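PDB 6F2P: paenibacillus xanthan lyase from Paenibacillus, which probably cleaves the terminal mannose from xanthan side chains by beta-elimination at the mannosyl-glucuronate linkage. Local coordinates for residues A133-V138 with G182-D187. Residues are numbered along the deposited sequence; the frame is centred on the assembly and turned at random.
Sequences ALNDIV and GILNKD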
loop_
_atom_site.group_PDB
_atom_site.type_symbol
_atom_site.label_atom_id
_atom_site.label_comp_id
_atom_site.label_asym_id
_atom_site.label_seq_id
_atom_site.Cartn_x
_atom_site.Cartn_y
_atom_site.Cartn_z
ATOM N N ALA A 133 5.495 -8.596 -37.480
ATOM C CA ALA A 133 5.601 -7.712 -38.629
ATOM C C ALA A 133 5.225 -8.461 -39.907
ATOM O O ALA A 133 4.599 -7.900 -40.809
ATOM C CB ALA A 133 7.008 -7.127 -38.718
ATOM N N LEU A 134 5.604 -9.734 -39.974
ATOM C CA LEU A 134 5.220 -10.581 -41.097
ATOM C C LEU A 134 3.698 -10.753 -41.159
ATOM O O LEU A 134 3.113 -10.678 -42.241
ATOM C CB LEU A 134 5.934 -11.934 -41.027
ATOM C CG LEU A 134 5.704 -12.917 -42.176
ATOM C CD1 LEU A 134 5.812 -12.230 -43.517
ATOM C CD2 LEU A 134 6.683 -14.081 -42.094
ATOM N N ASN A 135 3.063 -10.966 -40.004
ATOM C CA ASN A 135 1.603 -11.029 -39.934
ATOM C C ASN A 135 0.962 -9.787 -40.527
ATOM O O ASN A 135 -0.011 -9.860 -41.274
ATOM C CB ASN A 135 1.125 -11.169 -38.490
ATOM C CG ASN A 135 1.062 -12.600 -38.037
ATOM O OD1 ASN A 135 0.942 -13.513 -38.858
ATOM N ND2 ASN A 135 1.142 -12.815 -36.718
ATOM N N ASP A 136 1.516 -8.634 -40.182
ATOM C CA ASP A 136 0.944 -7.377 -40.624
ATOM C C ASP A 136 1.099 -7.185 -42.130
ATOM O O ASP A 136 0.152 -6.785 -42.806
ATOM C CB ASP A 136 1.551 -6.214 -39.840
ATOM C CG ASP A 136 1.151 -6.233 -38.376
ATOM O OD1 ASP A 136 0.366 -7.129 -37.982
ATOM O OD2 ASP A 136 1.606 -5.348 -37.624
ATOM N N ILE A 137 2.288 -7.485 -42.648
ATOM C CA ILE A 137 2.529 -7.432 -44.078
ATOM C C ILE A 137 1.520 -8.297 -44.811
ATOM O O ILE A 137 0.807 -7.815 -45.695
ATOM C CB ILE A 137 3.938 -7.918 -44.432
ATOM C CG1 ILE A 137 4.979 -6.966 -43.849
ATOM C CG2 ILE A 137 4.103 -8.038 -45.958
ATOM C CD1 ILE A 137 6.368 -7.543 -43.824
ATOM N N VAL A 138 1.453 -9.568 -44.426
ATOM C CA VAL A 138 0.528 -10.506 -45.042
ATOM C C VAL A 138 -0.920 -10.024 -44.954
ATOM O O VAL A 138 -1.705 -10.237 -45.874
ATOM C CB VAL A 138 0.665 -11.906 -44.427
ATOM C CG1 VAL A 138 -0.408 -12.842 -44.970
ATOM C CG2 VAL A 138 2.059 -12.465 -44.712
ATOM N N GLY A 182 -3.346 -17.424 -37.165
ATOM C CA GLY A 182 -4.525 -18.261 -37.297
ATOM C C GLY A 182 -5.558 -17.667 -38.239
ATOM O O GLY A 182 -6.080 -18.355 -39.109
ATOM N N ILE A 183 -5.857 -16.386 -38.061
ATOM C CA ILE A 183 -6.814 -15.695 -38.911
ATOM C C ILE A 183 -6.359 -15.674 -40.371
ATOM O O ILE A 183 -7.135 -15.965 -41.287
ATOM C CB ILE A 183 -7.003 -14.259 -38.426
ATOM C CG1 ILE A 183 -7.718 -14.261 -37.074
ATOM C CG2 ILE A 183 -7.770 -13.443 -39.451
ATOM C CD1 ILE A 183 -8.069 -12.889 -36.551
ATOM N N LEU A 184 -5.091 -15.330 -40.578
ATOM C CA LEU A 184 -4.524 -15.278 -41.913
ATOM C C LEU A 184 -4.468 -16.660 -42.554
ATOM O O LEU A 184 -4.683 -16.796 -43.762
ATOM C CB LEU A 184 -3.125 -14.663 -41.876
ATOM C CG LEU A 184 -3.062 -13.205 -41.436
ATOM C CD1 LEU A 184 -1.622 -12.742 -41.411
ATOM C CD2 LEU A 184 -3.911 -12.320 -42.338
ATOM N N ASN A 185 -4.184 -17.681 -41.743
ATOM C CA ASN A 185 -4.052 -19.039 -42.258
ATOM C C ASN A 185 -5.355 -19.832 -42.194
ATOM O O ASN A 185 -5.377 -21.033 -42.478
ATOM C CB ASN A 185 -2.959 -19.800 -41.517
ATOM C CG ASN A 185 -2.483 -21.013 -42.285
ATOM O OD1 ASN A 185 -2.389 -20.973 -43.510
ATOM N ND2 ASN A 185 -2.215 -22.106 -41.575
ATOM N N LYS A 186 -6.433 -19.151 -41.815
ATOM C CA LYS A 186 -7.763 -19.762 -41.725
ATOM C C LYS A 186 -7.758 -21.049 -40.889
ATOM O O LYS A 186 -8.233 -22.097 -41.319
ATOM C CB LYS A 186 -8.350 -19.976 -43.129
ATOM C CG LYS A 186 -8.435 -18.671 -43.914
ATOM C CD LYS A 186 -9.422 -18.690 -45.074
ATOM C CE LYS A 186 -9.556 -17.284 -45.655
ATOM N NZ LYS A 186 -10.639 -17.101 -46.665
ATOM N N ASP A 187 -7.214 -20.942 -39.683
ATOM C CA ASP A 187 -6.996 -22.080 -38.808
ATOM C C ASP A 187 -7.708 -21.811 -37.470
ATOM O O ASP A 187 -7.113 -21.257 -36.541
ATOM C CB ASP A 187 -5.490 -22.229 -38.599
ATOM C CG ASP A 187 -5.116 -23.459 -37.791
ATOM O OD1 ASP A 187 -6.011 -24.086 -37.179
ATOM O OD2 ASP A 187 -3.904 -23.786 -37.752
#
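The carboxamide of Asn135 is the one flat side-chain group in this contact, and a methyl of Leu184 meets it at the oxygen end from one face: CD1 lies 3.7 Å from Asn135 OD1, well off the amide plane. At the nitrogen edge, ND2 donates to the carbonyl oxygen of Val177, about two turns earlier on the helix that carries Leu184. Met154 and Ile157 of helix 147-160 also pack on the Asn135 side chain.

Leu184 reaches the neighbouring helix at full stretch, CD1 being anti to CA (chi2 178°), and this one methyl makes the close contacts with residues 133-138. It settles between residues three positions apart, 3.3 Å from the backbone O of Asn135 and 3.8 Å from CG1 of Val138. With CG1 anti to the backbone N (chi1 174°), Val138 presents this methyl to CD1. Tyr153 of helix 147-160 also packs on Val138, and Arg10 of helix 4-18 on Leu184.

The helix that carries Leu184 is closed by a Schellman motif: Asp187 N bonds to Gly182 O (2.9 Å), and Lys186, with positive phi (52°), is the C-prime residue. Lys186 then forms a salt bridge with Asp7, while Tyr142 OH bonds to Leu184 O.

The contact joins helix 123-141 to the C-terminal end of helix 168-184 within the N-terminal alpha-helical domain of a family 8 polysaccharide lyase. No hydrogen bond links residues 133-138 to 182-187: one leucine methyl meets a valine methyl and two oxygens by van der Waals contact, which has little directional preference, and the bond from Asn135 ND2 to Val177 O supplies a directional link to the same helix.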